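Local coordinates for Non-reducing end beta-L-arabinofuranosidase (Bacteroides thetaiotaomicron, PDB 5MQO), which probably hydrolyses glycosidic bonds in plant pectin as a family GH127 enzyme of a gut bacterium, perhaps acting as an aceric acidase, at residues S530-I535 with Y560-R565; A220-C225 with T255-Y260. One frame throughout, in Å; residues are numbered along the deposited sequence.

Contact 1 (S530-I535 with Y560-R565); sequences SLFFRI and YAEVNR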
loop_
_atom_site.group_PDB
_atom_site.type_symbol
_atom_site.label_atom_id
_atom_site.label_comp_id
_atom_site.label_asym_id
_atom_site.label_seq_id
_atom_site.Cartn_x
_atom_site.Cartn_y
_atom_site.Cartn_z
ATOM N N SER A 530 -21.218 -17.235 -5.932
ATOM C CA SER A 530 -20.195 -16.905 -6.936
ATOM C C SER A 530 -18.748 -16.964 -6.429
ATOM O O SER A 530 -18.467 -16.849 -5.226
ATOM C CB SER A 530 -20.481 -15.529 -7.535
ATOM O OG SER A 530 -21.607 -15.549 -8.392
ATOM N N LEU A 531 -17.832 -17.169 -7.362
ATOM C CA LEU A 531 -16.414 -16.905 -7.125
ATOM C C LEU A 531 -15.985 -15.884 -8.145
ATOM O O LEU A 531 -15.998 -16.163 -9.341
ATOM C CB LEU A 531 -15.555 -18.166 -7.286
ATOM C CG LEU A 531 -15.603 -19.197 -6.156
ATOM C CD1 LEU A 531 -14.577 -20.302 -6.403
ATOM C CD2 LEU A 531 -15.372 -18.580 -4.786
ATOM N N PHE A 532 -15.592 -14.707 -7.679
ATOM C CA PHE A 532 -15.220 -13.614 -8.575
ATOM C C PHE A 532 -13.712 -13.580 -8.681
ATOM O O PHE A 532 -13.025 -13.705 -7.660
ATOM C CB PHE A 532 -15.694 -12.288 -8.030
ATOM C CG PHE A 532 -17.170 -12.193 -7.840
ATOM C CD1 PHE A 532 -17.776 -12.710 -6.707
ATOM C CD2 PHE A 532 -17.959 -11.510 -8.760
ATOM C CE1 PHE A 532 -19.145 -12.592 -6.503
ATOM C CE2 PHE A 532 -19.330 -11.374 -8.565
ATOM C CZ PHE A 532 -19.924 -11.929 -7.431
ATOM N N PHE A 533 -13.203 -13.391 -9.894
ATOM C CA PHE A 533 -11.749 -13.241 -10.136
ATOM C C PHE A 533 -11.451 -11.914 -10.774
ATOM O O PHE A 533 -11.943 -11.605 -11.872
ATOM C CB PHE A 533 -11.224 -14.366 -11.038
ATOM C CG PHE A 533 -11.426 -15.724 -10.450
ATOM C CD1 PHE A 533 -12.677 -16.342 -10.526
ATOM C CD2 PHE A 533 -10.401 -16.338 -9.751
ATOM C CE1 PHE A 533 -12.888 -17.563 -9.936
ATOM C CE2 PHE A 533 -10.602 -17.559 -9.170
ATOM C CZ PHE A 533 -11.846 -18.176 -9.257
ATOM N N ARG A 534 -10.652 -11.106 -10.099
ATOM C CA ARG A 534 -10.277 -9.817 -10.670
ATOM C C ARG A 534 -9.463 -10.071 -11.937
ATOM O O ARG A 534 -8.591 -10.928 -11.948
ATOM C CB ARG A 534 -9.500 -8.971 -9.656
ATOM C CG ARG A 534 -9.150 -7.576 -10.148
ATOM C CD ARG A 534 -8.584 -6.735 -9.034
ATOM N NE ARG A 534 -7.254 -7.197 -8.726
ATOM C CZ ARG A 534 -6.151 -6.854 -9.388
ATOM N NH1 ARG A 534 -4.968 -7.358 -9.005
ATOM N NH2 ARG A 534 -6.209 -6.003 -10.417
ATOM N N ILE A 535 -9.807 -9.378 -13.012
ATOM C CA ILE A 535 -8.935 -9.260 -14.178
ATOM C C ILE A 535 -8.121 -7.962 -14.074
ATOM O O ILE A 535 -8.703 -6.884 -14.204
ATOM C CB ILE A 535 -9.738 -9.215 -15.483
ATOM C CG1 ILE A 535 -10.757 -10.368 -15.536
ATOM C CG2 ILE A 535 -8.775 -9.207 -16.667
ATOM C CD1 ILE A 535 -10.202 -11.721 -15.122
ATOM N N TYR A 560 -14.418 -7.628 -12.344
ATOM C CA TYR A 560 -14.474 -9.029 -11.856
ATOM C C TYR A 560 -15.128 -9.984 -12.834
ATOM O O TYR A 560 -16.245 -9.707 -13.306
ATOM C CB TYR A 560 -15.256 -9.152 -10.543
ATOM C CG TYR A 560 -14.570 -8.518 -9.374
ATOM C CD1 TYR A 560 -13.442 -9.106 -8.804
ATOM C CD2 TYR A 560 -15.034 -7.317 -8.844
ATOM C CE1 TYR A 560 -12.791 -8.514 -7.740
ATOM C CE2 TYR A 560 -14.393 -6.728 -7.776
ATOM C CZ TYR A 560 -13.279 -7.331 -7.223
ATOM O OH TYR A 560 -12.670 -6.737 -6.160
ATOM N N ALA A 561 -14.450 -11.107 -13.108
ATOM C CA ALA A 561 -15.077 -12.248 -13.798
ATOM C C ALA A 561 -15.824 -13.068 -12.746
ATOM O O ALA A 561 -15.210 -13.552 -11.791
ATOM C CB ALA A 561 -14.044 -13.100 -14.509
ATOM N N GLU A 562 -17.143 -13.187 -12.914
ATOM C CA GLU A 562 -18.007 -13.915 -11.978
ATOM C C GLU A 562 -18.159 -15.367 -12.445
ATOM O O GLU A 562 -18.220 -15.633 -13.647
ATOM C CB GLU A 562 -19.387 -13.250 -11.905
ATOM C CG GLU A 562 -20.310 -13.847 -10.853
ATOM C CD GLU A 562 -21.684 -13.203 -10.816
ATOM O OE1 GLU A 562 -21.994 -12.367 -11.693
ATOM O OE2 GLU A 562 -22.466 -13.544 -9.905
ATOM N N VAL A 563 -18.211 -16.297 -11.499
ATOM C CA VAL A 563 -18.480 -17.713 -11.801
ATOM C C VAL A 563 -19.541 -18.199 -10.819
ATOM O O VAL A 563 -19.203 -18.594 -9.714
ATOM C CB VAL A 563 -17.190 -18.582 -11.724
ATOM C CG1 VAL A 563 -17.463 -20.021 -12.147
ATOM C CG2 VAL A 563 -16.101 -18.013 -12.620
ATOM N N ASN A 564 -20.817 -18.125 -11.208
ATOM C CA ASN A 564 -21.906 -18.540 -10.322
ATOM C C ASN A 564 -22.257 -20.004 -10.551
ATOM O O ASN A 564 -22.514 -20.417 -11.676
ATOM C CB ASN A 564 -23.145 -17.678 -10.498
ATOM C CG ASN A 564 -24.184 -17.939 -9.408
ATOM O OD1 ASN A 564 -23.927 -17.734 -8.204
ATOM N ND2 ASN A 564 -25.361 -18.398 -9.817
ATOM N N ARG A 565 -22.298 -20.770 -9.465
ATOM C CA ARG A 565 -22.233 -22.226 -9.526
ATOM C C ARG A 565 -22.626 -22.792 -8.159
ATOM O O ARG A 565 -22.386 -22.161 -7.133
ATOM C CB ARG A 565 -20.791 -22.618 -9.872
ATOM C CG ARG A 565 -20.525 -24.084 -10.143
ATOM C CD ARG A 565 -21.132 -24.528 -11.466
ATOM N NE ARG A 565 -20.549 -23.805 -12.603
ATOM C CZ ARG A 565 -19.486 -24.193 -13.316
ATOM N NH1 ARG A 565 -18.843 -25.334 -13.041
ATOM N NH2 ARG A 565 -19.059 -23.424 -14.326
#
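Phe532 and Glu562 lie side by side on neighbouring antiparallel strands, 529-535 and 559-565; both segments belong to the GH127 middle domain, and 559-565 is an outermost strand of a mixed sheet. The carboxylate is turned only 15° from the ring plane, and Glu562 CG comes within 3.5 Å of Phe532 CE2. With CG anti to the backbone nitrogen (chi1 -174°) and the chain extended beyond it, Glu562 passes the ring and brings OE2 to Ser530 OG, which donates a 2.7 Å hydrogen bond to the anti lone pair of that oxygen. Tyr560 flanks Phe532 on the same face of the sheet; its CD1 is 4.0 Å from Phe532 CB, while its CE1 lies 3.8 Å from Arg534 CB. Tyr482, on strand 480-483 at the other side of strand 529-535, stacks on Phe532 and meets Tyr560 edge-to-face. The Arg534 guanidinium leads away from strand 559-565 to salt bridges with Glu406 and Glu409 of helix 402-416, tying this sheet to the helical catalytic domain. The opposite face, carrying Leu531, Phe533, Ala561 and Val563, is apolar and packs against strands 542-546 and 572-577 of a second sheet. There Ile535 CD1 reaches back to Ala561 CB, and Phe533 CE1 lies 4.2 Å from Val563 CG2. Phe533 and Ala561 exchange reciprocal N-H...O bonds, both nearly straight. In the bond from Phe533 N to Ala561 O, 2.8 Å long, the donor is tilted just 17° from the carbonyl plane.

Contact 2 (A220-C225 with T255-Y260); sequences ATDFLC and TGNPRY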
loop_
_atom_site.group_PDB
_atom_site.type_symbol
_atom_site.label_atom_id
_atom_site.label_comp_id
_atom_site.label_asym_id
_atom_site.label_seq_id
_atom_site.Cartn_x
_atom_site.Cartn_y
_atom_site.Cartn_z
ATOM N N ALA A 220 -8.841 4.692 25.946
ATOM C CA ALA A 220 -8.058 5.706 25.212
ATOM C C ALA A 220 -8.953 6.515 24.281
ATOM O O ALA A 220 -8.835 7.751 24.172
ATOM C CB ALA A 220 -6.959 5.042 24.412
ATOM N N THR A 221 -9.852 5.793 23.619
ATOM C CA THR A 221 -10.813 6.382 22.710
ATOM C C THR A 221 -11.728 7.361 23.441
ATOM O O THR A 221 -11.964 8.477 22.944
ATOM C CB THR A 221 -11.634 5.261 22.028
ATOM O OG1 THR A 221 -10.745 4.339 21.381
ATOM C CG2 THR A 221 -12.645 5.817 21.029
ATOM N N ASP A 222 -12.242 6.949 24.606
ATOM C CA ASP A 222 -13.117 7.829 25.435
ATOM C C ASP A 222 -12.376 9.100 25.857
ATOM O O ASP A 222 -12.940 10.206 25.876
ATOM C CB ASP A 222 -13.670 7.084 26.653
ATOM C CG ASP A 222 -14.711 6.012 26.274
ATOM O OD1 ASP A 222 -15.490 6.207 25.321
ATOM O OD2 ASP A 222 -14.778 4.957 26.941
ATOM N N PHE A 223 -11.093 8.933 26.154
ATOM C CA PHE A 223 -10.253 10.058 26.474
ATOM C C PHE A 223 -10.132 11.061 25.304
ATOM O O PHE A 223 -10.249 12.260 25.518
ATOM C CB PHE A 223 -8.874 9.609 26.959
ATOM C CG PHE A 223 -8.002 10.756 27.307
ATOM C CD1 PHE A 223 -8.234 11.467 28.477
ATOM C CD2 PHE A 223 -7.031 11.205 26.420
ATOM C CE1 PHE A 223 -7.486 12.591 28.773
ATOM C CE2 PHE A 223 -6.278 12.316 26.719
ATOM C CZ PHE A 223 -6.505 13.016 27.900
ATOM N N LEU A 224 -9.896 10.574 24.087
ATOM C CA LEU A 224 -9.918 11.441 22.915
ATOM C C LEU A 224 -11.264 12.139 22.740
ATOM O O LEU A 224 -11.285 13.319 22.412
ATOM C CB LEU A 224 -9.649 10.676 21.634
ATOM C CG LEU A 224 -8.327 9.968 21.435
ATOM C CD1 LEU A 224 -8.275 9.438 20.006
ATOM C CD2 LEU A 224 -7.169 10.917 21.704
ATOM N N CYS A 225 -12.383 11.438 22.932
ATOM C CA CYS A 225 -13.689 12.101 22.784
ATOM C C CYS A 225 -13.805 13.290 23.744
ATOM O O CYS A 225 -14.349 14.332 23.391
ATOM C CB CYS A 225 -14.861 11.132 22.986
ATOM S SG CYS A 225 -14.848 9.688 21.892
ATOM N N THR A 255 -17.267 -1.481 18.569
ATOM C CA THR A 255 -18.042 -1.328 19.813
ATOM C C THR A 255 -19.510 -0.975 19.646
ATOM O O THR A 255 -20.274 -1.187 20.569
ATOM C CB THR A 255 -17.454 -0.210 20.688
ATOM O OG1 THR A 255 -17.443 1.027 19.952
ATOM C CG2 THR A 255 -16.043 -0.564 21.164
ATOM N N GLY A 256 -19.898 -0.413 18.499
ATOM C CA GLY A 256 -21.258 0.058 18.262
ATOM C C GLY A 256 -21.532 1.384 18.943
ATOM O O GLY A 256 -22.676 1.834 18.980
ATOM N N ASN A 257 -20.495 2.034 19.458
ATOM C CA ASN A 257 -20.678 3.189 20.312
ATOM C C ASN A 257 -20.835 4.472 19.485
ATOM O O ASN A 257 -19.820 5.003 19.009
ATOM C CB ASN A 257 -19.483 3.289 21.252
ATOM C CG ASN A 257 -19.561 4.476 22.191
ATOM O OD1 ASN A 257 -20.308 5.426 21.965
ATOM N ND2 ASN A 257 -18.759 4.434 23.245
ATOM N N PRO A 258 -22.086 5.010 19.367
ATOM C CA PRO A 258 -22.384 6.174 18.476
ATOM C C PRO A 258 -21.535 7.410 18.679
ATOM O O PRO A 258 -21.362 8.190 17.746
ATOM C CB PRO A 258 -23.854 6.531 18.791
ATOM C CG PRO A 258 -24.149 5.864 20.077
ATOM C CD PRO A 258 -23.281 4.639 20.149
ATOM N N ARG A 259 -21.032 7.588 19.891
ATOM C CA ARG A 259 -20.132 8.693 20.212
ATOM C C ARG A 259 -18.878 8.690 19.299
ATOM O O ARG A 259 -18.345 9.749 18.960
ATOM C CB ARG A 259 -19.777 8.626 21.706
ATOM C CG ARG A 259 -18.961 9.783 22.232
ATOM C CD ARG A 259 -19.328 10.078 23.679
ATOM N NE ARG A 259 -18.453 11.109 24.260
ATOM C CZ ARG A 259 -17.436 10.891 25.099
ATOM N NH1 ARG A 259 -17.103 9.655 25.506
ATOM N NH2 ARG A 259 -16.729 11.935 25.536
ATOM N N TYR A 260 -18.450 7.500 18.877
ATOM C CA TYR A 260 -17.232 7.360 18.087
ATOM C C TYR A 260 -17.433 7.753 16.623
ATOM O O TYR A 260 -16.562 8.401 16.008
ATOM C CB TYR A 260 -16.682 5.933 18.210
ATOM C CG TYR A 260 -16.351 5.509 19.640
ATOM C CD1 TYR A 260 -16.128 6.451 20.660
ATOM C CD2 TYR A 260 -16.225 4.165 19.968
ATOM C CE1 TYR A 260 -15.828 6.063 21.947
ATOM C CE2 TYR A 260 -15.902 3.772 21.260
ATOM C CZ TYR A 260 -15.704 4.732 22.250
ATOM O OH TYR A 260 -15.378 4.361 23.541
#
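Asp222 OD1 accepts a 2.6 Å hydrogen bond from Tyr260 OH, and the same oxygen faces Arg259 NH1 across a long salt bridge of 3.8 Å. The hydroxyl meets the carboxylate from above its plane, 51° out of it, while OD1 itself lies at the edge of the tyrosine ring. Thr221 covers one ring face: a chi1 of -56° sets OG1 beside the backbone nitrogen and leaves CG2 anti to it, over the ring, where CG2 stands 3.5 Å from the centroid of the Tyr260 ring in a CH-pi contact only 17° off the ring normal. Asn257 ND2 lies over the opposite face, and Cys225 SG approaches the ring edge, 3.7 Å from Tyr260 CD1, as a sulfur-aromatic contact. Helix 212-230 thus packs against the start of helix 258-270 within the GH127 catalytic domain, consistent with the (alpha/alpha)6 barrel of six-hairpin glycosidases; the two helices are joined through helix 243-255, whose Met251 touches both Thr221 and Tyr260. Asn257 is also the N-cap of helix 258-270, its OD1 accepting from Arg259 N at 3.1 Å. A leucine in place of Tyr260 would probably leave Asp222 OD1 without its short hydrogen bond and Thr221 CG2 without an aromatic face to rest on. Arg259, bent at chi2, lays its guanidinium over Cys225, with CB centred under one face and 3.3 Å from Arg259 NH2. Its NE makes a salt bridge to Glu229 of helix 212-230, one helical turn beyond Cys225.

Overall arrangement
The two contacts lie in different parts of the chain, their centres about 38 Å apart and their nearest atoms about 26 Å, and share no secondary-structure element. Contact 1 joins adjacent strands of the middle domain and is mostly buried, with main-chain hydrogen bonds supplying the pairing, sound at Phe533-Ala561 and looser toward Leu531-Val563, and side chains dividing into an apolar face and a more polar one. Contact 2 joins helices of the catalytic domain, is only partly buried, and has no backbone bonds between its segments, so side chains carry it. Each pairs a carboxylate with a hydroxyl, from serine in contact 1 and from tyrosine in contact 2.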